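Local coordinates for flagellar protein FliT (Bordetella bronchiseptica, PDB 3H3M), which probably acts as a flagellar export chaperone, as FliT proteins do, keeping the filament-cap protein FliD soluble until it is secreted, at residues Ile23-Ala28 with Phe78-Arg83; Leu30-Leu35 with Leu85-Ala90. All coordinates share one frame; numbering follows the deposited sequence.

Contact 1: residues Ile23-Ala28 with Phe78-Arg83; sequences IYQDIA and FDLLVR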
loop_
_atom_site.group_PDB
_atom_site.type_symbol
_atom_site.label_atom_id
_atom_site.label_comp_id
_atom_site.label_asym_id
_atom_site.label_seq_id
_atom_site.Cartn_x
_atom_site.Cartn_y
_atom_site.Cartn_z
ATOM N N ILE A 23 4.952 3.352 -15.058
ATOM C CA ILE A 23 5.355 3.255 -13.645
ATOM C C ILE A 23 4.265 2.644 -12.752
ATOM O O ILE A 23 4.581 1.884 -11.846
ATOM C CB ILE A 23 5.833 4.626 -13.075
ATOM C CG1 ILE A 23 7.056 5.147 -13.860
ATOM C CG2 ILE A 23 6.149 4.526 -11.591
ATOM C CD1 ILE A 23 8.287 4.150 -13.979
ATOM N N TYR A 24 3.002 2.955 -12.993
ATOM C CA TYR A 24 1.962 2.307 -12.240
ATOM C C TYR A 24 1.993 0.798 -12.480
ATOM O O TYR A 24 1.769 0.002 -11.576
ATOM C CB TYR A 24 0.587 2.849 -12.594
ATOM C CG TYR A 24 0.247 4.180 -11.950
ATOM C CD1 TYR A 24 0.059 5.311 -12.723
ATOM C CD2 TYR A 24 0.107 4.306 -10.571
ATOM C CE1 TYR A 24 -0.246 6.532 -12.146
ATOM C CE2 TYR A 24 -0.197 5.534 -9.987
ATOM C CZ TYR A 24 -0.382 6.641 -10.783
ATOM O OH TYR A 24 -0.691 7.878 -10.252
ATOM N N GLN A 25 2.256 0.409 -13.719
ATOM C CA GLN A 25 2.325 -1.007 -14.062
ATOM C C GLN A 25 3.450 -1.662 -13.264
ATOM O O GLN A 25 3.243 -2.671 -12.621
ATOM C CB GLN A 25 2.526 -1.165 -15.576
ATOM C CG GLN A 25 2.644 -2.595 -16.025
ATOM C CD GLN A 25 1.350 -3.320 -15.901
ATOM O OE1 GLN A 25 0.424 -3.047 -16.665
ATOM N NE2 GLN A 25 1.260 -4.262 -14.950
ATOM N N ASP A 26 4.625 -1.045 -13.279
ATOM C CA ASP A 26 5.785 -1.569 -12.568
ATOM C C ASP A 26 5.565 -1.711 -11.093
ATOM O O ASP A 26 6.107 -2.639 -10.499
ATOM C CB ASP A 26 7.034 -0.704 -12.810
ATOM C CG ASP A 26 7.490 -0.728 -14.258
ATOM O OD1 ASP A 26 7.471 -1.813 -14.880
ATOM O OD2 ASP A 26 7.837 0.343 -14.796
ATOM N N ILE A 27 4.831 -0.769 -10.495
ATOM C CA ILE A 27 4.494 -0.822 -9.054
ATOM C C ILE A 27 3.484 -1.929 -8.756
ATOM O O ILE A 27 3.595 -2.629 -7.733
ATOM C CB ILE A 27 3.938 0.541 -8.479
ATOM C CG1 ILE A 27 5.024 1.638 -8.481
ATOM C CG2 ILE A 27 3.379 0.341 -7.028
ATOM C CD1 ILE A 27 4.513 3.057 -8.273
ATOM N N ALA A 28 2.506 -2.080 -9.636
ATOM C CA ALA A 28 1.620 -3.201 -9.573
ATOM C C ALA A 28 2.427 -4.498 -9.693
ATOM O O ALA A 28 2.220 -5.439 -8.938
ATOM C CB ALA A 28 0.541 -3.099 -10.656
ATOM N N PHE A 78 -6.685 3.585 -12.889
ATOM C CA PHE A 78 -7.614 3.245 -11.832
ATOM C C PHE A 78 -7.532 1.771 -11.460
ATOM O O PHE A 78 -7.479 1.457 -10.279
ATOM C CB PHE A 78 -9.023 3.599 -12.287
ATOM C CG PHE A 78 -10.064 3.449 -11.227
ATOM C CD1 PHE A 78 -10.654 4.577 -10.667
ATOM C CD2 PHE A 78 -10.489 2.185 -10.816
ATOM C CE1 PHE A 78 -11.642 4.444 -9.705
ATOM C CE2 PHE A 78 -11.461 2.042 -9.855
ATOM C CZ PHE A 78 -12.041 3.167 -9.296
ATOM N N ASP A 79 -7.531 0.893 -12.467
ATOM C CA ASP A 79 -7.350 -0.557 -12.290
ATOM C C ASP A 79 -6.033 -0.904 -11.616
ATOM O O ASP A 79 -5.992 -1.638 -10.616
ATOM C CB ASP A 79 -7.350 -1.281 -13.646
ATOM C CG ASP A 79 -8.747 -1.591 -14.173
ATOM O OD1 ASP A 79 -9.757 -0.965 -13.775
ATOM O OD2 ASP A 79 -8.820 -2.493 -15.024
ATOM N N LEU A 80 -4.951 -0.385 -12.189
ATOM C CA LEU A 80 -3.616 -0.548 -11.600
ATOM C C LEU A 80 -3.560 -0.160 -10.125
ATOM O O LEU A 80 -3.046 -0.924 -9.300
ATOM C CB LEU A 80 -2.589 0.227 -12.411
ATOM C CG LEU A 80 -2.360 -0.430 -13.773
ATOM C CD1 LEU A 80 -1.317 0.341 -14.581
ATOM C CD2 LEU A 80 -1.968 -1.904 -13.594
ATOM N N LEU A 81 -4.156 0.973 -9.783
ATOM C CA LEU A 81 -4.247 1.387 -8.403
ATOM C C LEU A 81 -5.042 0.402 -7.548
ATOM O O LEU A 81 -4.605 -0.007 -6.492
ATOM C CB LEU A 81 -4.866 2.775 -8.306
ATOM C CG LEU A 81 -3.966 3.882 -8.856
ATOM C CD1 LEU A 81 -4.532 5.296 -8.508
ATOM C CD2 LEU A 81 -2.567 3.708 -8.307
ATOM N N VAL A 82 -6.222 0.021 -8.001
ATOM C CA VAL A 82 -7.009 -0.939 -7.229
ATOM C C VAL A 82 -6.160 -2.171 -6.957
ATOM O O VAL A 82 -6.159 -2.694 -5.852
ATOM C CB VAL A 82 -8.261 -1.355 -7.958
ATOM C CG1 VAL A 82 -8.700 -2.680 -7.457
ATOM C CG2 VAL A 82 -9.342 -0.299 -7.769
ATOM N N ARG A 83 -5.421 -2.601 -7.975
ATOM C CA ARG A 83 -4.535 -3.761 -7.860
ATOM C C ARG A 83 -3.370 -3.542 -6.869
ATOM O O ARG A 83 -3.038 -4.463 -6.091
ATOM C CB ARG A 83 -3.981 -4.128 -9.224
ATOM C CG ARG A 83 -2.931 -5.272 -9.204
ATOM C CD ARG A 83 -3.466 -6.650 -8.592
ATOM N NE ARG A 83 -4.770 -7.086 -9.148
ATOM C CZ ARG A 83 -4.951 -7.925 -10.187
ATOM N NH1 ARG A 83 -3.917 -8.471 -10.823
ATOM N NH2 ARG A 83 -6.183 -8.233 -10.592
#
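Leu80 and Tyr24 meet in the tightly packed part of this contact. Leu80 points from helix 72-105 at helix 20-39 and forks over it. Its CD1 branch lies 3.7 Å from Tyr24 CB and equally close to the backbone N of Gln25. Its CD2 branch takes the other direction and rests 4.0 Å from Ala28 CB. One leucine thus spans a full turn of the facing helix, from Tyr24 to Ala28. The CG of Leu80 stands beside its backbone N (chi1 -70°). Its chain is extended through to CD1, and CD2 branches off toward Ala28.

The Tyr24 ring meets Leu81, the residue after Leu80 on helix 72-105. Leu81 CD2 approaches the ring obliquely and comes to 3.4 Å from Tyr24 CE2. Beyond this the phenol oxygen reaches Glu64, where it is hydrogen-bonded. Tyr24 also touches Leu60 of helix 43-63 and Leu81 of the second subunit. This side is therefore buried by a third helix and by the dimer partner.

The opposite flank is looser. The Gln25 chain starts out trans to the backbone N (chi1 179°) and bends at chi2. The bend brings NE2 to Asn29, its hydrogen-bond partner one turn on. OE1 merely passes Leu80 CD2 at 4.1 Å. The exposed Arg83 adds its aliphatic part, with CG 4.3 Å from Ala28 CB. No hydrogen bond joins the two segments here.

The axes approach to 9.2 Å and run in nearly the same direction, at 23°. Leucine, alanine and aromatic side chains fill the seam between them. Such near-parallel packing of the first and third helices is typical of an up-down-up three-helix bundle, here built into a dimer.

Contact 2: residues Leu30-Leu35 with Leu85-Ala90; sequences LTSRML and LENDAA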
loop_
_atom_site.group_PDB
_atom_site.type_symbol
_atom_site.label_atom_id
_atom_site.label_comp_id
_atom_site.label_asym_id
_atom_site.label_seq_id
_atom_site.Cartn_x
_atom_site.Cartn_y
_atom_site.Cartn_z
ATOM N N LEU A 30 5.575 -5.084 -9.016
ATOM C CA LEU A 30 6.382 -5.187 -7.829
ATOM C C LEU A 30 5.557 -5.584 -6.612
ATOM O O LEU A 30 5.956 -6.449 -5.868
ATOM C CB LEU A 30 7.086 -3.872 -7.567
ATOM C CG LEU A 30 7.972 -3.934 -6.344
ATOM C CD1 LEU A 30 9.030 -5.019 -6.429
ATOM C CD2 LEU A 30 8.586 -2.581 -6.140
ATOM N N THR A 31 4.387 -4.969 -6.443
ATOM C CA THR A 31 3.506 -5.283 -5.307
ATOM C C THR A 31 2.969 -6.712 -5.390
ATOM O O THR A 31 2.716 -7.330 -4.357
ATOM C CB THR A 31 2.367 -4.237 -5.143
ATOM O OG1 THR A 31 1.613 -4.155 -6.357
ATOM C CG2 THR A 31 2.939 -2.885 -4.811
ATOM N N SER A 32 2.847 -7.242 -6.616
ATOM C CA SER A 32 2.465 -8.640 -6.821
ATOM C C SER A 32 3.617 -9.591 -6.410
ATOM O O SER A 32 3.391 -10.654 -5.809
ATOM C CB SER A 32 2.030 -8.888 -8.278
ATOM O OG SER A 32 0.790 -8.238 -8.602
ATOM N N ARG A 33 4.851 -9.214 -6.728
ATOM C CA ARG A 33 6.016 -9.938 -6.202
ATOM C C ARG A 33 6.031 -9.864 -4.679
ATOM O O ARG A 33 6.301 -10.868 -4.003
ATOM C CB ARG A 33 7.329 -9.382 -6.787
ATOM C CG ARG A 33 7.736 -10.048 -8.114
ATOM C CD ARG A 33 8.922 -9.380 -8.741
ATOM N NE ARG A 33 8.461 -8.260 -9.554
ATOM C CZ ARG A 33 9.145 -7.139 -9.832
ATOM N NH1 ARG A 33 10.396 -6.943 -9.366
ATOM N NH2 ARG A 33 8.552 -6.190 -10.594
HETATM N N MSE A 34 5.697 -8.711 -4.101
HETATM C CA MSE A 34 5.727 -8.639 -2.633
HETATM C C MSE A 34 4.725 -9.607 -2.063
HETATM O O MSE A 34 5.010 -10.298 -1.086
HETATM C CB MSE A 34 5.405 -7.274 -2.086
HETATM C CG MSE A 34 6.309 -6.244 -2.536
HETATM SE SE MSE A 34 5.926 -4.634 -1.498
HETATM C CE MSE A 34 4.076 -4.263 -2.135
ATOM N N LEU A 35 3.549 -9.621 -2.672
ATOM C CA LEU A 35 2.479 -10.578 -2.283
ATOM C C LEU A 35 2.928 -12.044 -2.343
ATOM O O LEU A 35 2.647 -12.773 -1.419
ATOM C CB LEU A 35 1.226 -10.402 -3.122
ATOM C CG LEU A 35 -0.033 -11.154 -2.672
ATOM C CD1 LEU A 35 -0.235 -11.090 -1.149
ATOM C CD2 LEU A 35 -1.284 -10.639 -3.427
ATOM N N LEU A 85 -3.257 -1.271 -4.383
ATOM C CA LEU A 85 -3.842 -1.210 -3.056
ATOM C C LEU A 85 -4.272 -2.610 -2.546
ATOM O O LEU A 85 -4.016 -2.952 -1.395
ATOM C CB LEU A 85 -5.014 -0.234 -3.026
ATOM C CG LEU A 85 -4.735 1.274 -3.301
ATOM C CD1 LEU A 85 -6.074 2.084 -3.342
ATOM C CD2 LEU A 85 -3.697 1.906 -2.353
ATOM N N GLU A 86 -4.936 -3.407 -3.381
ATOM C CA GLU A 86 -5.330 -4.772 -2.992
ATOM C C GLU A 86 -4.112 -5.623 -2.603
ATOM O O GLU A 86 -4.149 -6.424 -1.654
ATOM C CB GLU A 86 -6.052 -5.487 -4.133
ATOM C CG GLU A 86 -7.482 -5.094 -4.362
ATOM C CD GLU A 86 -8.161 -5.947 -5.460
ATOM O OE1 GLU A 86 -7.450 -6.554 -6.302
ATOM O OE2 GLU A 86 -9.417 -5.992 -5.463
ATOM N N ASN A 87 -3.027 -5.451 -3.343
ATOM C CA ASN A 87 -1.785 -6.153 -3.022
ATOM C C ASN A 87 -1.178 -5.731 -1.717
ATOM O O ASN A 87 -0.723 -6.567 -0.924
ATOM C CB ASN A 87 -0.792 -6.000 -4.153
ATOM C CG ASN A 87 -1.094 -6.915 -5.295
ATOM O OD1 ASN A 87 -1.851 -7.901 -5.139
ATOM N ND2 ASN A 87 -0.495 -6.621 -6.471
ATOM N N ASP A 88 -1.228 -4.445 -1.464
ATOM C CA ASP A 88 -0.718 -3.872 -0.233
ATOM C C ASP A 88 -1.525 -4.424 0.927
ATOM O O ASP A 88 -0.973 -4.874 1.933
ATOM C CB ASP A 88 -0.807 -2.344 -0.314
ATOM C CG ASP A 88 0.467 -1.684 -0.912
ATOM O OD1 ASP A 88 1.307 -2.409 -1.478
ATOM O OD2 ASP A 88 0.656 -0.428 -0.766
ATOM N N ALA A 89 -2.849 -4.436 0.777
ATOM C CA ALA A 89 -3.731 -4.964 1.849
ATOM C C ALA A 89 -3.472 -6.450 2.100
ATOM O O ALA A 89 -3.444 -6.904 3.234
ATOM C CB ALA A 89 -5.177 -4.722 1.518
ATOM N N ALA A 90 -3.267 -7.195 1.015
ATOM C CA ALA A 90 -3.135 -8.650 1.085
ATOM C C ALA A 90 -1.830 -9.029 1.822
ATOM O O ALA A 90 -1.831 -9.969 2.615
ATOM C CB ALA A 90 -3.231 -9.278 -0.298
#
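The helical segments Leu30-Leu35 and Leu85-Ala90 run side by side in the same direction, at 21° to each other. Their axes come within 8.9 Å. The backbones are nearest at Thr31 and Asn87, whose CA atoms are 5.8 Å apart.

Asn87 fills this narrow point. Its CG stands beside the backbone N, which sends the amide across to helix 20-39. ND2 donates to two hydroxyl oxygens on successive residues. The bond to Thr31 OG1 is 3.2 Å long and nearly straight, at 170°, with the oxygen almost in the amide plane. The bond from ND2 to Ser32 OG is shorter, 3.0 Å, but more bent, at 131°, and that oxygen is tilted from the plane. Together they limit rotation of the amide. Both hydroxyls also bond back to their own helix, Thr31 OG1 chiefly to the carbonyl of Ile27, with that of Ala28 also within bonding range, and Ser32 OG to that of Ala28.

The other end of the amide meets a methyl, with Asn87 OD1 3.3 Å from Leu35 CD2. The two side chains cross at about a right angle. Leu35 sets its other methyl, CD1, 3.6 Å from Ala90 CB, which gives the contact an apolar end.

Asp88 lies toward the dimer interface. Its OD1 is 3.4 Å from CE of the selenomethionine at Met34, and it also passes Thr31 CG2. The same oxygen has a long, weak ion pair with Arg92 of the second subunit. The Asp88 carboxylates of the two chains come close to each other, so each may tend to raise the pKa of the other.

The chemistry implies a directional polar link between the helices. One buried amide nitrogen is gripped by two hydroxyls themselves bonded to helix 20-39, with Leu35 and Ala90 packing beside it.

In the fold
Both contacts join helix 20-39 to helix 72-105, with their centres 10 Å apart. Their segments alternate along the chain, 23-28 and 30-35 first, then 78-83 and 85-90. Contact 2 therefore continues contact 1 about two helical turns further on, in the same direction. Helix 43-63, which falls between the two helices in sequence, runs back and packs beside both contacts. The seam changes from leucine packing in contact 1 to an asparagine-centred polar cluster in contact 2. The two contacts touch where the Ala28 carbonyl comes near the Asn87 amide. The second subunit touches both, so the same helix pair helps build the monomer bundle and the dimer interface.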